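Local coordinates for membrane protein (Acinetobacter baumannii AB307-0294, PDB 5DL5) that probably forms an outer-membrane beta-barrel channel of the OprD porin family, through which small molecules, perhaps including antibiotics, cross the outer membrane, at residues Lys213-Phe225 / Thr236-Ala250. Sequence-based numbering, arbitrary orientation.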
ATOM      1  N   LYS A 213     -16.355   8.453  -7.998  1.00 35.93           N
ATOM      2  CA  LYS A 213     -17.785   8.629  -8.357  1.00 39.68           C
ATOM      3  C   LYS A 213     -18.547   7.341  -8.010  1.00 40.76           C
ATOM      4  O   LYS A 213     -18.102   6.224  -8.247  1.00 36.98           O
ATOM      5  CB  LYS A 213     -17.948   9.037  -9.865  1.00 43.96           C
ATOM      6  CG  LYS A 213     -19.415   8.950 -10.461  1.00 49.83           C
ATOM      7  CD  LYS A 213     -19.550   9.485 -11.880  1.00 56.04           C
ATOM      8  CE  LYS A 213     -21.008   9.708 -12.396  1.00 64.32           C
ATOM      9  NZ  LYS A 213     -21.505  11.128 -12.550  1.00 72.07           N
ATOM     10  N   ASN A 214     -19.687   7.532  -7.363  1.00 42.90           N
ATOM     11  CA  ASN A 214     -20.510   6.453  -6.882  1.00 45.48           C
ATOM     12  C   ASN A 214     -19.895   5.551  -5.872  1.00 44.81           C
ATOM     13  O   ASN A 214     -20.429   4.442  -5.660  1.00 50.24           O
ATOM     14  CB  ASN A 214     -21.029   5.620  -8.072  1.00 49.27           C
ATOM     15  CG  ASN A 214     -21.937   6.453  -8.967  1.00 53.10           C
ATOM     16  OD1 ASN A 214     -22.703   7.278  -8.466  1.00 55.35           O
ATOM     17  ND2 ASN A 214     -21.770   6.349 -10.242  1.00 53.70           N
ATOM     18  N   ALA A 215     -18.768   5.939  -5.267  1.00 37.98           N
ATOM     19  CA  ALA A 215     -18.063   5.004  -4.420  1.00 37.36           C
ATOM     20  C   ALA A 215     -17.750   5.626  -3.016  1.00 37.20           C
ATOM     21  O   ALA A 215     -18.309   5.229  -2.039  1.00 36.65           O
ATOM     22  CB  ALA A 215     -16.779   4.608  -5.069  1.00 40.05           C
ATOM     23  N   LEU A 216     -16.918   6.662  -2.964  1.00 34.19           N
ATOM     24  CA  LEU A 216     -16.543   7.223  -1.753  1.00 35.30           C
ATOM     25  C   LEU A 216     -15.797   8.529  -1.948  1.00 33.84           C
ATOM     26  O   LEU A 216     -15.260   8.775  -3.039  1.00 33.99           O
ATOM     27  CB  LEU A 216     -15.622   6.281  -0.974  1.00 36.13           C
ATOM     28  CG  LEU A 216     -14.329   5.747  -1.632  1.00 37.52           C
ATOM     29  CD1 LEU A 216     -13.088   6.517  -1.238  1.00 41.64           C
ATOM     30  CD2 LEU A 216     -14.068   4.363  -1.088  1.00 43.11           C
ATOM     31  N   GLU A 217     -15.736   9.271  -0.863  1.00 30.29           N
ATOM     32  CA  GLU A 217     -14.948  10.468  -0.694  1.00 33.32           C
ATOM     33  C   GLU A 217     -14.009  10.201   0.440  1.00 33.88           C
ATOM     34  O   GLU A 217     -14.397   9.576   1.457  1.00 34.78           O
ATOM     35  CB  GLU A 217     -15.847  11.723  -0.440  1.00 38.28           C
ATOM     36  CG  GLU A 217     -16.863  11.896  -1.539  1.00 45.16           C
ATOM     37  CD  GLU A 217     -17.919  12.997  -1.282  1.00 56.68           C
ATOM     38  OE1 GLU A 217     -18.290  13.344  -0.089  1.00 55.04           O
ATOM     39  OE2 GLU A 217     -18.428  13.470  -2.336  1.00 66.82           O
ATOM     40  N   ARG A 218     -12.767  10.606   0.262  1.00 30.47           N
ATOM     41  CA  ARG A 218     -11.759  10.317   1.246  1.00 32.63           C
ATOM     42  C   ARG A 218     -10.742  11.420   1.357  1.00 30.34           C
ATOM     43  O   ARG A 218     -10.323  11.969   0.329  1.00 31.70           O
ATOM     44  CB  ARG A 218     -11.081   8.983   0.935  1.00 31.42           C
ATOM     45  CG  ARG A 218      -9.999   8.601   1.920  1.00 31.34           C
ATOM     46  CD  ARG A 218      -9.808   7.070   1.979  1.00 35.20           C
ATOM     47  NE  ARG A 218      -9.196   6.581   0.849  1.00 36.87           N
ATOM     48  CZ  ARG A 218      -9.346   5.324   0.319  1.00 36.10           C
ATOM     49  NH1 ARG A 218     -10.217   4.424   0.758  1.00 35.00           N
ATOM     50  NH2 ARG A 218      -8.709   5.097  -0.789  1.00 33.31           N
ATOM     51  N   HIS A 219     -10.433  11.805   2.594  1.00 27.87           N
ATOM     52  CA  HIS A 219      -9.369  12.738   2.853  1.00 28.21           C
ATOM     53  C   HIS A 219      -8.334  12.147   3.764  1.00 28.06           C
ATOM     54  O   HIS A 219      -8.685  11.342   4.637  1.00 31.63           O
ATOM     55  CB  HIS A 219      -9.980  14.037   3.410  1.00 35.78           C
ATOM     56  CG  HIS A 219     -10.951  14.704   2.462  1.00 43.55           C
ATOM     57  ND1 HIS A 219     -12.300  14.428   2.455  1.00 56.02           N
ATOM     58  CD2 HIS A 219     -10.743  15.573   1.441  1.00 46.26           C
ATOM     59  CE1 HIS A 219     -12.891  15.129   1.505  1.00 52.65           C
ATOM     60  NE2 HIS A 219     -11.965  15.818   0.871  1.00 51.25           N
ATOM     61  N   TYR A 220      -7.085  12.574   3.620  1.00 27.20           N
ATOM     62  CA  TYR A 220      -5.953  12.069   4.425  1.00 27.60           C
ATOM     63  C   TYR A 220      -5.182  13.319   4.834  1.00 30.32           C
ATOM     64  O   TYR A 220      -5.001  14.246   4.043  1.00 26.98           O
ATOM     65  CB  TYR A 220      -5.029  11.172   3.609  1.00 26.69           C
ATOM     66  CG  TYR A 220      -3.687  10.786   4.254  1.00 27.71           C
ATOM     67  CD1 TYR A 220      -3.594   9.713   5.134  1.00 29.55           C
ATOM     68  CD2 TYR A 220      -2.559  11.490   3.964  1.00 29.76           C
ATOM     69  CE1 TYR A 220      -2.419   9.364   5.699  1.00 31.76           C
ATOM     70  CE2 TYR A 220      -1.362  11.175   4.591  1.00 33.81           C
ATOM     71  CZ  TYR A 220      -1.308  10.067   5.369  1.00 34.06           C
ATOM     72  OH  TYR A 220      -0.166   9.696   5.963  1.00 43.94           O
ATOM     73  N   ALA A 221      -4.677  13.316   6.059  1.00 29.81           N
ATOM     74  CA  ALA A 221      -3.741  14.341   6.538  1.00 32.43           C
ATOM     75  C   ALA A 221      -2.603  13.634   7.302  1.00 34.96           C
ATOM     76  O   ALA A 221      -2.828  12.629   7.971  1.00 35.03           O
ATOM     77  CB  ALA A 221      -4.489  15.282   7.528  1.00 34.05           C
ATOM     78  N   ASN A 222      -1.426  14.233   7.298  1.00 37.60           N
ATOM     79  CA  ASN A 222      -0.294  13.730   8.090  1.00 36.62           C
ATOM     80  C   ASN A 222       0.545  14.916   8.544  1.00 34.82           C
ATOM     81  O   ASN A 222       0.713  15.935   7.836  1.00 31.74           O
ATOM     82  CB  ASN A 222       0.565  12.771   7.276  1.00 38.40           C
ATOM     83  CG  ASN A 222       1.893  12.410   7.956  1.00 41.77           C
ATOM     84  OD1 ASN A 222       2.909  12.988   7.676  1.00 42.12           O
ATOM     85  ND2 ASN A 222       1.873  11.427   8.798  1.00 42.35           N
ATOM     86  N   VAL A 223       1.075  14.753   9.744  1.00 34.73           N
ATOM     87  CA  VAL A 223       2.169  15.592  10.219  1.00 33.00           C
ATOM     88  C   VAL A 223       3.241  14.682  10.871  1.00 31.37           C
ATOM     89  O   VAL A 223       2.906  13.732  11.618  1.00 32.27           O
ATOM     90  CB  VAL A 223       1.635  16.746  11.054  1.00 33.57           C
ATOM     91  CG1 VAL A 223       0.992  16.271  12.351  1.00 42.71           C
ATOM     92  CG2 VAL A 223       2.804  17.621  11.494  1.00 36.06           C
ATOM     93  N   ASN A 224       4.490  15.021  10.636  1.00 31.03           N
ATOM     94  CA  ASN A 224       5.610  14.253  10.969  1.00 33.90           C
ATOM     95  C   ASN A 224       6.690  15.212  11.463  1.00 33.52           C
ATOM     96  O   ASN A 224       7.041  16.172  10.810  1.00 34.16           O
ATOM     97  CB  ASN A 224       6.039  13.297   9.812  1.00 39.55           C
ATOM     98  CG  ASN A 224       7.087  12.339  10.249  1.00 45.27           C
ATOM     99  OD1 ASN A 224       8.264  12.704  10.400  1.00 52.05           O
ATOM    100  ND2 ASN A 224       6.658  11.119  10.610  1.00 46.18           N
ATOM    101  N   PHE A 225       7.131  14.980  12.714  1.00 35.26           N
ATOM    102  CA  PHE A 225       8.035  15.889  13.427  1.00 37.75           C
ATOM    103  C   PHE A 225       9.147  15.025  14.054  1.00 38.87           C
ATOM    104  O   PHE A 225       8.884  14.141  14.841  1.00 37.88           O
ATOM    105  CB  PHE A 225       7.359  16.749  14.499  1.00 38.69           C
ATOM    106  CG  PHE A 225       8.338  17.669  15.218  1.00 44.33           C
ATOM    107  CD1 PHE A 225       9.016  18.654  14.531  1.00 47.97           C
ATOM    108  CD2 PHE A 225       8.638  17.485  16.521  1.00 49.30           C
ATOM    109  CE1 PHE A 225       9.980  19.456  15.153  1.00 50.47           C
ATOM    110  CE2 PHE A 225       9.591  18.299  17.175  1.00 54.57           C
ATOM    111  CZ  PHE A 225      10.257  19.267  16.476  1.00 52.83           C
ATOM    112  N   THR A 236      10.834  10.730  16.841  1.00 40.80           N
ATOM    113  CA  THR A 236       9.986  11.116  15.756  1.00 40.22           C
ATOM    114  C   THR A 236       8.519  10.838  16.137  1.00 40.75           C
ATOM    115  O   THR A 236       8.164   9.697  16.482  1.00 40.90           O
ATOM    116  CB  THR A 236      10.341  10.295  14.486  1.00 40.88           C
ATOM    117  OG1 THR A 236      11.710  10.482  14.266  1.00 46.19           O
ATOM    118  CG2 THR A 236       9.458  10.644  13.190  1.00 40.60           C
ATOM    119  N   TYR A 237       7.682  11.879  15.969  1.00 38.63           N
ATOM    120  CA  TYR A 237       6.288  11.802  16.212  1.00 39.92           C
ATOM    121  C   TYR A 237       5.543  11.917  14.939  1.00 37.43           C
ATOM    122  O   TYR A 237       5.899  12.692  14.056  1.00 37.96           O
ATOM    123  CB  TYR A 237       5.830  12.986  17.068  1.00 41.62           C
ATOM    124  CG  TYR A 237       6.539  13.141  18.367  1.00 45.79           C
ATOM    125  CD1 TYR A 237       7.650  13.968  18.465  1.00 53.94           C
ATOM    126  CD2 TYR A 237       6.074  12.541  19.484  1.00 52.70           C
ATOM    127  CE1 TYR A 237       8.271  14.193  19.681  1.00 57.17           C
ATOM    128  CE2 TYR A 237       6.662  12.730  20.697  1.00 57.37           C
ATOM    129  CZ  TYR A 237       7.757  13.572  20.780  1.00 60.70           C
ATOM    130  OH  TYR A 237       8.366  13.715  21.981  1.00 67.29           O
ATOM    131  N   ASP A 238       4.505  11.157  14.834  1.00 36.43           N
ATOM    132  CA  ASP A 238       3.664  11.112  13.628  1.00 38.27           C
ATOM    133  C   ASP A 238       2.167  11.119  14.011  1.00 38.63           C
ATOM    134  O   ASP A 238       1.705  10.316  14.918  1.00 38.00           O
ATOM    135  CB  ASP A 238       3.978   9.856  12.787  1.00 39.79           C
ATOM    136  CG  ASP A 238       3.292   9.913  11.405  1.00 47.52           C
ATOM    137  OD1 ASP A 238       3.823  10.630  10.466  1.00 46.21           O
ATOM    138  OD2 ASP A 238       2.149   9.351  11.269  1.00 49.34           O
ATOM    139  N   PHE A 239       1.401  11.981  13.350  1.00 34.17           N
ATOM    140  CA  PHE A 239      -0.079  11.982  13.453  1.00 32.97           C
ATOM    141  C   PHE A 239      -0.626  11.861  12.063  1.00 35.72           C
ATOM    142  O   PHE A 239      -0.253  12.679  11.144  1.00 38.13           O
ATOM    143  CB  PHE A 239      -0.462  13.290  14.218  1.00 36.62           C
ATOM    144  CG  PHE A 239      -1.957  13.568  14.403  1.00 42.76           C
ATOM    145  CD1 PHE A 239      -2.917  12.551  14.620  1.00 43.20           C
ATOM    146  CD2 PHE A 239      -2.410  14.924  14.474  1.00 46.29           C
ATOM    147  CE1 PHE A 239      -4.279  12.847  14.794  1.00 46.42           C
ATOM    148  CE2 PHE A 239      -3.781  15.244  14.686  1.00 48.41           C
ATOM    149  CZ  PHE A 239      -4.722  14.215  14.888  1.00 48.50           C
ATOM    150  N   SER A 240      -1.365  10.791  11.825  1.00 32.51           N
ATOM    151  CA  SER A 240      -1.908  10.471  10.538  1.00 32.58           C
ATOM    152  C   SER A 240      -3.417  10.218  10.706  1.00 34.73           C
ATOM    153  O   SER A 240      -3.862   9.699  11.750  1.00 34.37           O
ATOM    154  CB  SER A 240      -1.276   9.196   9.950  1.00 31.52           C
ATOM    155  OG  SER A 240       0.076   9.498   9.628  1.00 33.35           O
ATOM    156  N   GLY A 241      -4.201  10.494   9.666  1.00 33.39           N
ATOM    157  CA  GLY A 241      -5.586  10.031   9.649  1.00 34.11           C
ATOM    158  C   GLY A 241      -6.386  10.108   8.330  1.00 33.07           C
ATOM    159  O   GLY A 241      -5.967  10.782   7.413  1.00 29.46           O
ATOM    160  N   TYR A 242      -7.403   9.246   8.225  1.00 29.93           N
ATOM    161  CA  TYR A 242      -8.341   9.351   7.099  1.00 31.79           C
ATOM    162  C   TYR A 242      -9.774   9.613   7.587  1.00 30.20           C
ATOM    163  O   TYR A 242     -10.266   9.058   8.610  1.00 28.21           O
ATOM    164  CB  TYR A 242      -8.415   8.083   6.280  1.00 30.38           C
ATOM    165  CG  TYR A 242      -7.163   7.624   5.613  1.00 30.10           C
ATOM    166  CD1 TYR A 242      -6.307   6.752   6.259  1.00 28.37           C
ATOM    167  CD2 TYR A 242      -6.922   7.952   4.262  1.00 28.17           C
ATOM    168  CE1 TYR A 242      -5.185   6.233   5.587  1.00 29.86           C
ATOM    169  CE2 TYR A 242      -5.773   7.551   3.612  1.00 29.13           C
ATOM    170  CZ  TYR A 242      -4.909   6.652   4.288  1.00 30.33           C
ATOM    171  OH  TYR A 242      -3.843   6.214   3.626  1.00 29.47           O
ATOM    172  N   HIS A 243     -10.434  10.404   6.783  1.00 31.21           N
ATOM    173  CA  HIS A 243     -11.886  10.520   6.820  1.00 32.86           C
ATOM    174  C   HIS A 243     -12.514   9.972   5.507  1.00 31.63           C
ATOM    175  O   HIS A 243     -12.206  10.485   4.420  1.00 33.22           O
ATOM    176  CB  HIS A 243     -12.231  11.971   7.054  1.00 35.73           C
ATOM    177  CG  HIS A 243     -13.681  12.266   6.914  1.00 42.42           C
ATOM    178  ND1 HIS A 243     -14.582  11.981   7.908  1.00 45.80           N
ATOM    179  CD2 HIS A 243     -14.410  12.711   5.859  1.00 47.47           C
ATOM    180  CE1 HIS A 243     -15.801  12.346   7.525  1.00 48.40           C
ATOM    181  NE2 HIS A 243     -15.724  12.770   6.274  1.00 53.24           N
ATOM    182  N   THR A 244     -13.424   9.013   5.621  1.00 31.17           N
ATOM    183  CA  THR A 244     -14.037   8.405   4.444  1.00 31.64           C
ATOM    184  C   THR A 244     -15.528   8.399   4.537  1.00 33.96           C
ATOM    185  O   THR A 244     -16.135   7.953   5.508  1.00 33.40           O
ATOM    186  CB  THR A 244     -13.579   6.935   4.284  1.00 31.45           C
ATOM    187  OG1 THR A 244     -12.179   6.886   4.286  1.00 28.95           O
ATOM    188  CG2 THR A 244     -14.131   6.284   2.907  1.00 31.17           C
ATOM    189  N   LYS A 245     -16.169   8.885   3.507  1.00 34.14           N
ATOM    190  CA  LYS A 245     -17.593   8.775   3.351  1.00 37.65           C
ATOM    191  C   LYS A 245     -17.853   7.845   2.181  1.00 35.51           C
ATOM    192  O   LYS A 245     -17.465   8.118   1.007  1.00 30.31           O
ATOM    193  CB  LYS A 245     -18.260  10.138   3.086  1.00 42.27           C
ATOM    194  CG  LYS A 245     -19.763  10.003   3.185  1.00 52.08           C
ATOM    195  CD  LYS A 245     -20.472  11.346   3.083  1.00 60.26           C
ATOM    196  CE  LYS A 245     -20.236  11.916   1.675  1.00 62.34           C
ATOM    197  NZ  LYS A 245     -21.391  12.690   1.132  1.00 76.08           N
ATOM    198  N   PHE A 246     -18.472   6.744   2.515  1.00 34.31           N
ATOM    199  CA  PHE A 246     -18.841   5.744   1.546  1.00 37.65           C
ATOM    200  C   PHE A 246     -20.197   6.058   1.030  1.00 39.78           C
ATOM    201  O   PHE A 246     -21.145   6.330   1.809  1.00 38.09           O
ATOM    202  CB  PHE A 246     -18.877   4.308   2.189  1.00 36.74           C
ATOM    203  CG  PHE A 246     -17.548   3.805   2.574  1.00 35.70           C
ATOM    204  CD1 PHE A 246     -16.741   3.139   1.645  1.00 34.69           C
ATOM    205  CD2 PHE A 246     -17.075   3.983   3.825  1.00 36.16           C
ATOM    206  CE1 PHE A 246     -15.484   2.660   2.021  1.00 35.08           C
ATOM    207  CE2 PHE A 246     -15.825   3.493   4.226  1.00 36.41           C
ATOM    208  CZ  PHE A 246     -15.016   2.828   3.304  1.00 35.67           C
ATOM    209  N   ASP A 247     -20.308   5.984  -0.288  1.00 41.43           N
ATOM    210  CA  ASP A 247     -21.659   6.258  -1.019  1.00 44.23           C
ATOM    211  C   ASP A 247     -22.590   5.098  -0.628  1.00 42.17           C
ATOM    212  O   ASP A 247     -22.125   3.935  -0.317  1.00 39.84           O
ATOM    213  CB  ASP A 247     -21.357   6.200  -2.527  1.00 50.35           C
ATOM    214  CG  ASP A 247     -22.479   6.701  -3.458  1.00 59.07           C
ATOM    215  OD1 ASP A 247     -22.449   7.921  -3.804  1.00 67.16           O
ATOM    216  OD2 ASP A 247     -23.263   5.855  -4.030  1.00 63.80           O
ATOM    217  N   ALA A 248     -23.872   5.367  -0.715  1.00 46.51           N
ATOM    218  CA  ALA A 248     -24.961   4.401  -0.430  1.00 49.80           C
ATOM    219  C   ALA A 248     -24.821   3.143  -1.247  1.00 51.61           C
ATOM    220  O   ALA A 248     -25.055   2.070  -0.728  1.00 50.67           O
ATOM    221  CB  ALA A 248     -26.325   5.025  -0.696  1.00 52.40           C
ATOM    222  N   ASN A 249     -24.351   3.264  -2.493  1.00 50.33           N
ATOM    223  CA  ASN A 249     -24.083   2.099  -3.352  1.00 51.70           C
ATOM    224  C   ASN A 249     -22.681   1.550  -3.318  1.00 47.18           C
ATOM    225  O   ASN A 249     -22.339   0.719  -4.122  1.00 47.20           O
ATOM    226  CB  ASN A 249     -24.381   2.462  -4.816  1.00 55.76           C
ATOM    227  CG  ASN A 249     -25.767   3.039  -4.976  1.00 60.63           C
ATOM    228  OD1 ASN A 249     -25.993   3.930  -5.799  1.00 69.09           O
ATOM    229  ND2 ASN A 249     -26.686   2.600  -4.148  1.00 64.88           N
ATOM    230  N   ALA A 250     -21.856   2.004  -2.404  1.00 43.58           N
ATOM    231  CA  ALA A 250     -20.550   1.423  -2.279  1.00 42.15           C
ATOM    232  C   ALA A 250     -20.538   0.052  -1.621  1.00 39.73           C
ATOM    233  O   ALA A 250     -21.472  -0.325  -0.962  1.00 40.60           O
ATOM    234  CB  ALA A 250     -19.644   2.351  -1.504  1.00 42.29           C
TER
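D238 OD1 is gripped by two amides of the facing strand: N222 ND2 at 2.7 Å on the syn side and N224 ND2 at 2.9 Å on the anti side, from opposite faces of the carboxylate plane. The setting is an antiparallel beta hairpin of the porin barrel, the axes of 216-225 and 236-246 approaching to 4.6 Å; V223 and F239, for instance, exchange both N-H...O bonds. With CG anti to the backbone N (chi1 170°), N222 brings its amide across the carboxylate, and the same ND2 also donates to S240 OG. That hydroxyl in turn gives its proton to D238 OD2; in this cluster short amide, carboxylate and hydroxyl groups just span the gap between strands. Farther along, the Y220 and Y242 rings meet with planes 51° apart, Y220 CD1 lying 3.4 Å above the Y242 face, towards its rim. Y242 OH hydrogen-bonds with P133 O and Y317 N, while R218 NH1 makes a salt bridge with D311 OD2 and NH2 hydrogen-bonds V134 O. Toward the F225/Y237 end the other face is largely aromatic and aliphatic, V223 CG1 lying 3.8 Å from F239 CB, consistent with a lipid-facing wall. Nearer the turn 247-250, E217 OE1 forms a salt bridge with K245 NZ at 3.4 Å.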